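Local coordinates for Ras-interacting protein 1 (Homo sapiens, PDB 5KHO) that binds GTPases, probably through its Ras-associating domain, and regulates the GTPase signalling, cell architecture and adhesion needed for blood vessel formation, at residues V35-T38 with A39-A43; R114-P117 with G118-R121; R126-E129 with E130-L134. All blocks are in the same frame, centred on the assembly; numbering follows the deposited sequence.

Contact 1. Residues V35-T38 with A39-A43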
loop_
_atom_site.group_PDB
_atom_site.type_symbol
_atom_site.label_atom_id
_atom_site.label_comp_id
_atom_site.label_asym_id
_atom_site.label_seq_id
_atom_site.Cartn_x
_atom_site.Cartn_y
_atom_site.Cartn_z
ATOM N N VAL B 35 20.103 2.165 2.929
ATOM C CA VAL B 35 20.500 3.548 2.664
ATOM C C VAL B 35 19.691 4.557 3.503
ATOM O O VAL B 35 18.583 4.249 3.975
ATOM C CB VAL B 35 20.410 3.895 1.152
ATOM C CG1 VAL B 35 21.400 3.078 0.343
ATOM C CG2 VAL B 35 19.005 3.684 0.606
ATOM N N LEU B 36 20.261 5.748 3.699
ATOM C CA LEU B 36 19.532 6.863 4.297
ATOM C C LEU B 36 18.656 7.523 3.250
ATOM O O LEU B 36 19.090 7.746 2.117
ATOM C CB LEU B 36 20.496 7.886 4.896
ATOM C CG LEU B 36 20.943 7.596 6.332
ATOM C CD1 LEU B 36 22.387 8.024 6.540
ATOM C CD2 LEU B 36 20.018 8.241 7.362
ATOM N N ALA B 37 17.416 7.812 3.622
ATOM C CA ALA B 37 16.500 8.511 2.729
ATOM C C ALA B 37 15.747 9.635 3.439
ATOM O O ALA B 37 15.262 9.474 4.568
ATOM C CB ALA B 37 15.536 7.536 2.069
ATOM N N THR B 38 15.667 10.776 2.765
ATOM C CA THR B 38 14.918 11.925 3.270
ATOM C C THR B 38 13.500 11.877 2.688
ATOM O O THR B 38 13.145 10.904 2.020
ATOM C CB THR B 38 15.655 13.259 2.969
ATOM O OG1 THR B 38 15.755 13.471 1.552
ATOM C CG2 THR B 38 17.062 13.238 3.573
ATOM N N ALA B 39 12.683 12.896 2.955
ATOM C CA ALA B 39 11.374 13.013 2.299
ATOM C C ALA B 39 11.510 13.440 0.833
ATOM O O ALA B 39 10.583 13.261 0.040
ATOM C CB ALA B 39 10.470 13.970 3.057
ATOM N N ARG B 40 12.676 13.990 0.483
ATOM C CA ARG B 40 12.964 14.487 -0.868
ATOM C C ARG B 40 13.809 13.537 -1.726
ATOM O O ARG B 40 13.889 13.707 -2.949
ATOM C CB ARG B 40 13.629 15.864 -0.796
ATOM C CG ARG B 40 12.661 17.040 -0.858
ATOM C CD ARG B 40 13.182 18.283 -0.132
ATOM N NE ARG B 40 14.627 18.529 -0.289
ATOM C CZ ARG B 40 15.223 19.060 -1.361
ATOM N NH1 ARG B 40 16.539 19.227 -1.360
ATOM N NH2 ARG B 40 14.530 19.421 -2.438
ATOM N N SER B 41 14.438 12.550 -1.087
ATOM C CA SER B 41 15.214 11.524 -1.788
ATOM C C SER B 41 14.359 10.860 -2.865
ATOM O O SER B 41 13.231 10.436 -2.590
ATOM C CB SER B 41 15.736 10.484 -0.796
ATOM O OG SER B 41 16.780 11.019 -0.008
ATOM N N THR B 42 14.889 10.821 -4.091
ATOM C CA THR B 42 14.217 10.189 -5.244
ATOM C C THR B 42 14.650 8.737 -5.397
ATOM O O THR B 42 15.696 8.345 -4.879
ATOM C CB THR B 42 14.497 10.919 -6.581
ATOM O OG1 THR B 42 15.872 10.757 -6.942
ATOM C CG2 THR B 42 14.139 12.411 -6.517
ATOM N N ALA B 43 13.841 7.949 -6.107
ATOM C CA ALA B 43 14.152 6.546 -6.404
ATOM C C ALA B 43 15.490 6.375 -7.133
ATOM O O ALA B 43 16.268 5.492 -6.775
ATOM C CB ALA B 43 13.030 5.912 -7.201
HETATM O O HOH W 1 12.115 9.419 -0.258
#
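The loop that carries the chain from strand 30-36 to helix 43-54 of the Ras-associating domain, a ubiquitin-like fold, is closed on itself by T38 and S41. The S41 hydroxyl turns back toward the strand end and takes the backbone N-H of T38 in a nearly straight bond, N to OG 3.0 Å and 171° at the hydrogen. The chi1 of -72° sets S41 OG beside its own backbone N, on the side that T38 approaches. The course of the backbone separately brings S41 CB to 4.1 Å from A37 CB. T38 answers with its own hydroxyl: at chi1 64°, OG1 sits between the backbone N and the carbonyl carbon and receives R40 N at 3.3 Å, a weak bond. A water bridges the loop, donating to T38 O at 2.9 Å and to S41 O at 2.8 Å. Immediately beyond, T42 is the N-cap of helix 43-54: its side chain caps a backbone N of the helix, and E45 OE1 accepts from T42 N, as in a capping box. The two hydroxyls thus meet T38 N and, weakly, R40 N, while the water joins T38 O to S41 O, consistent with a loop held in this bend.

Contact 2. Residues R114-P117 with G118-R121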
loop_
_atom_site.group_PDB
_atom_site.type_symbol
_atom_site.label_atom_id
_atom_site.label_comp_id
_atom_site.label_asym_id
_atom_site.label_seq_id
_atom_site.Cartn_x
_atom_site.Cartn_y
_atom_site.Cartn_z
ATOM N N ARG B 114 0.717 0.511 2.832
ATOM C CA ARG B 114 0.995 -0.712 3.571
ATOM C C ARG B 114 0.500 -1.866 2.757
ATOM O O ARG B 114 -0.402 -1.700 1.951
ATOM C CB ARG B 114 0.275 -0.701 4.920
ATOM C CG ARG B 114 1.208 -0.416 6.073
ATOM C CD ARG B 114 0.604 0.609 7.006
ATOM N NE ARG B 114 1.544 1.007 8.053
ATOM C CZ ARG B 114 2.503 1.922 7.919
ATOM N NH1 ARG B 114 2.698 2.565 6.767
ATOM N NH2 ARG B 114 3.280 2.191 8.957
ATOM N N ALA B 115 1.093 -3.036 2.961
ATOM C CA ALA B 115 0.574 -4.268 2.362
ATOM C C ALA B 115 -0.801 -4.583 2.962
ATOM O O ALA B 115 -1.118 -4.116 4.068
ATOM C CB ALA B 115 1.547 -5.417 2.587
ATOM N N ARG B 116 -1.621 -5.339 2.230
ATOM C CA ARG B 116 -2.840 -5.941 2.797
ATOM C C ARG B 116 -2.487 -6.918 3.947
ATOM O O ARG B 116 -1.335 -7.365 4.029
ATOM C CB ARG B 116 -3.715 -6.598 1.717
ATOM C CG ARG B 116 -3.069 -7.683 0.867
ATOM C CD ARG B 116 -3.992 -8.892 0.709
ATOM N NE ARG B 116 -5.295 -8.568 0.121
ATOM C CZ ARG B 116 -6.440 -9.183 0.417
ATOM N NH1 ARG B 116 -6.474 -10.160 1.317
ATOM N NH2 ARG B 116 -7.562 -8.810 -0.184
ATOM N N PRO B 117 -3.446 -7.213 4.857
ATOM C CA PRO B 117 -3.186 -8.119 5.995
ATOM C C PRO B 117 -2.589 -9.493 5.641
ATOM O O PRO B 117 -2.950 -10.094 4.618
ATOM C CB PRO B 117 -4.568 -8.288 6.617
ATOM C CG PRO B 117 -5.221 -6.973 6.362
ATOM C CD PRO B 117 -4.768 -6.569 4.986
ATOM N N GLY B 118 -1.666 -9.954 6.490
ATOM C CA GLY B 118 -0.965 -11.233 6.312
ATOM C C GLY B 118 0.165 -11.226 5.290
ATOM O O GLY B 118 0.779 -12.273 5.029
ATOM N N TRP B 119 0.443 -10.048 4.725
ATOM C CA TRP B 119 1.456 -9.882 3.682
ATOM C C TRP B 119 2.636 -9.052 4.168
ATOM O O TRP B 119 2.459 -8.028 4.837
ATOM C CB TRP B 119 0.848 -9.228 2.443
ATOM C CG TRP B 119 -0.055 -10.116 1.633
ATOM C CD1 TRP B 119 -1.146 -10.820 2.076
ATOM C CD2 TRP B 119 0.040 -10.368 0.226
ATOM N NE1 TRP B 119 -1.725 -11.503 1.034
ATOM C CE2 TRP B 119 -1.023 -11.246 -0.114
ATOM C CE3 TRP B 119 0.921 -9.943 -0.784
ATOM C CZ2 TRP B 119 -1.226 -11.715 -1.422
ATOM C CZ3 TRP B 119 0.720 -10.413 -2.088
ATOM C CH2 TRP B 119 -0.350 -11.292 -2.391
ATOM N N ALA B 120 3.836 -9.518 3.826
ATOM C CA ALA B 120 5.076 -8.805 4.094
ATOM C C ALA B 120 5.395 -7.858 2.930
ATOM O O ALA B 120 4.870 -8.023 1.823
ATOM C CB ALA B 120 6.209 -9.790 4.329
ATOM N N ARG B 121 6.247 -6.865 3.193
ATOM C CA ARG B 121 6.595 -5.854 2.213
ATOM C C ARG B 121 8.016 -5.343 2.439
ATOM O O ARG B 121 8.359 -4.917 3.550
ATOM C CB ARG B 121 5.598 -4.717 2.298
ATOM C CG ARG B 121 5.851 -3.565 1.361
ATOM C CD ARG B 121 5.148 -2.330 1.868
ATOM N NE ARG B 121 5.139 -1.264 0.874
ATOM C CZ ARG B 121 4.864 0.011 1.144
ATOM N NH1 ARG B 121 4.578 0.392 2.389
ATOM N NH2 ARG B 121 4.879 0.912 0.170
#
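W119 meets A115 on one hand and P117 O on the other, where the chain doubles back from strand 113-115 into strand 120-127. The indole lies under the side chain of R116, whose CD sits over one face, 3.8 Å from the centroid of the five-membered ring of W119 and 23° off its normal, a CH-pi contact displaced toward the rim. R116 CG, between the backbone N and the carbonyl carbon, and the bend at chi2 put CD there; a further bend at chi3 directs NE, which bonds E111 O of the second subunit. P117 O lies at the edge of the indole, near its plane, 3.2 Å from W119 CD1. At the root of the side chain, W119 CB packs on A115 CB at 3.9 Å, and A115 CB also touches R121 CB, 4.1 Å away. The guanidinium of R121 is engaged elsewhere, by V109 O and in a salt bridge with D77. R114 and A115 pair with an antiparallel strand of the second subunit, carrying the sheet across the interface. The reversal is pinned by W119 N bonding to R116 O, 3.3 Å long. With P117 and G118 (phi 78°) at its central positions, this is a type II beta turn of the classic Pro-Gly kind between segments 114-117 and 118-121, whose end-to-end directions are 155° apart.

Contact 3. Residues R126-E129 with E130-L134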
loop_
_atom_site.group_PDB
_atom_site.type_symbol
_atom_site.label_atom_id
_atom_site.label_comp_id
_atom_site.label_asym_id
_atom_site.label_seq_id
_atom_site.Cartn_x
_atom_site.Cartn_y
_atom_site.Cartn_z
ATOM N N ARG B 126 16.556 -4.637 -8.226
ATOM C CA ARG B 126 16.511 -5.610 -9.318
ATOM C C ARG B 126 16.959 -5.035 -10.656
ATOM O O ARG B 126 16.884 -3.817 -10.878
ATOM C CB ARG B 126 15.101 -6.186 -9.462
ATOM C CG ARG B 126 14.725 -7.222 -8.415
ATOM C CD ARG B 126 13.337 -7.744 -8.711
ATOM N NE ARG B 126 12.793 -8.530 -7.611
ATOM C CZ ARG B 126 12.963 -9.839 -7.462
ATOM N NH1 ARG B 126 13.683 -10.537 -8.337
ATOM N NH2 ARG B 126 12.412 -10.450 -6.422
ATOM N N GLY B 127 17.427 -5.914 -11.545
ATOM C CA GLY B 127 17.587 -5.556 -12.948
ATOM C C GLY B 127 16.242 -5.090 -13.481
ATOM O O GLY B 127 15.219 -5.750 -13.248
ATOM N N ARG B 128 16.243 -3.943 -14.166
ATOM C CA ARG B 128 15.020 -3.320 -14.691
ATOM C C ARG B 128 14.159 -4.244 -15.562
ATOM O O ARG B 128 12.941 -4.240 -15.423
ATOM C CB ARG B 128 15.343 -2.027 -15.434
ATOM C CG ARG B 128 14.162 -1.087 -15.565
ATOM C CD ARG B 128 14.653 0.329 -15.801
ATOM N NE ARG B 128 13.707 1.321 -15.298
ATOM C CZ ARG B 128 13.777 1.897 -14.101
ATOM N NH1 ARG B 128 12.867 2.795 -13.744
ATOM N NH2 ARG B 128 14.752 1.585 -13.258
ATOM N N GLU B 129 14.784 -5.029 -16.440
ATOM C CA GLU B 129 14.048 -6.011 -17.251
ATOM C C GLU B 129 13.405 -7.192 -16.481
ATOM O O GLU B 129 12.239 -7.518 -16.717
ATOM C CB GLU B 129 14.870 -6.480 -18.451
ATOM C CG GLU B 129 14.764 -5.531 -19.633
ATOM C CD GLU B 129 13.351 -4.984 -19.853
ATOM O OE1 GLU B 129 12.372 -5.772 -19.930
ATOM O OE2 GLU B 129 13.230 -3.745 -19.953
ATOM N N GLU B 130 14.163 -7.813 -15.577
ATOM C CA GLU B 130 13.620 -8.767 -14.607
ATOM C C GLU B 130 12.364 -8.195 -13.915
ATOM O O GLU B 130 11.322 -8.865 -13.838
ATOM C CB GLU B 130 14.699 -9.107 -13.574
ATOM C CG GLU B 130 14.425 -10.330 -12.706
ATOM C CD GLU B 130 15.390 -10.473 -11.526
ATOM O OE1 GLU B 130 15.111 -11.307 -10.637
ATOM O OE2 GLU B 130 16.426 -9.759 -11.468
ATOM N N ALA B 131 12.476 -6.939 -13.474
ATOM C CA ALA B 131 11.465 -6.248 -12.683
ATOM C C ALA B 131 10.190 -5.914 -13.459
ATOM O O ALA B 131 9.079 -6.180 -12.978
ATOM C CB ALA B 131 12.066 -4.992 -12.075
ATOM N N ARG B 132 10.365 -5.331 -14.652
ATOM C CA ARG B 132 9.268 -4.979 -15.563
ATOM C C ARG B 132 8.475 -6.228 -15.988
ATOM O O ARG B 132 7.260 -6.149 -16.160
ATOM C CB ARG B 132 9.810 -4.145 -16.741
ATOM C CG ARG B 132 8.972 -4.123 -18.021
ATOM C CD ARG B 132 9.309 -2.972 -18.968
ATOM N NE ARG B 132 10.744 -2.708 -19.115
ATOM C CZ ARG B 132 11.321 -1.520 -18.917
ATOM N NH1 ARG B 132 12.639 -1.378 -19.074
ATOM N NH2 ARG B 132 10.586 -0.466 -18.578
ATOM N N ARG B 133 9.161 -7.371 -16.098
ATOM C CA ARG B 133 8.522 -8.681 -16.333
ATOM C C ARG B 133 7.657 -9.114 -15.162
ATOM O O ARG B 133 6.464 -9.376 -15.348
ATOM C CB ARG B 133 9.551 -9.780 -16.657
ATOM C CG ARG B 133 8.977 -11.196 -16.728
ATOM C CD ARG B 133 10.002 -12.230 -17.181
ATOM N NE ARG B 133 11.022 -12.532 -16.173
ATOM C CZ ARG B 133 10.899 -13.456 -15.218
ATOM N NH1 ARG B 133 9.788 -14.182 -15.123
ATOM N NH2 ARG B 133 11.887 -13.652 -14.344
ATOM N N LEU B 134 8.258 -9.192 -13.971
ATOM C CA LEU B 134 7.536 -9.593 -12.745
ATOM C C LEU B 134 6.395 -8.645 -12.389
ATOM O O LEU B 134 5.383 -9.090 -11.857
ATOM C CB LEU B 134 8.481 -9.755 -11.550
ATOM C CG LEU B 134 9.630 -10.771 -11.655
ATOM C CD1 LEU B 134 10.677 -10.499 -10.580
ATOM C CD2 LEU B 134 9.153 -12.220 -11.610
#
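This is a local strand-to-helix junction, in which R126, at the end of strand 120-127, reaches E130 in the first turn of helix 128-136, while E129 and R132 pair along the helix surface. G127 is the N-cap, and the helical bonding starts there, with A131 N meeting G127 O at 3.0 Å; R132 N to R128 O and R133 N to E129 O continue it. R126 NH1 forms a salt bridge with E130 OE1 at 2.8 Å, but the hydrogen bond within it is weak, 118° at the hydrogen, and the carboxylate stands almost perpendicular to the guanidinium plane. L134 CD1 lies over one face of the same guanidinium, 3.7 Å above it, and NH2 makes a second salt bridge, to E124. Replacing R126 with an alanine would probably leave the carboxylates of E130 and E124 without their shared counter-charge and uncover L134 CD1. The second pair is gripped by two nitrogens, both on one oxygen. R132 approaches E129 side-on, NE at 2.8 Å and NH1 at 2.6 Å from OE2, both from the same face of the carboxylate and with OE2 close to the guanidinium plane; the two flat groups are only 23° apart. E129 is bent at chi2, -40°, which brings its carboxylate round to R132. Beneath, A131 packs on strand 73-80 and on V99. The first turns of the helix are therefore tied by charge to the strand end on one flank, while on the exposed side E129 OE2 accepts both NE and NH1 of R132, which may steady the two side chains.

The three contacts are all local turns or junctions at the margins of one mixed sheet. Contacts 2 and 3 lie toward the two ends of strand 120-127, their centres about 21 Å apart. Contact 1, at the end of strand 30-36, outermost within this chain, is centred about 22 Å from each of the others and sits across the chain's centre from contact 3. L36 in contact 1 packs on the chain of another protein, consistent with the GTPase-binding edge of Ras-associating domains, contact 2 meets the second subunit, and contact 3 touches no other chain of the assembly. At contact 2 a glycerol, probably from the crystallisation liquor, lies about 4 Å from the R121 side chain.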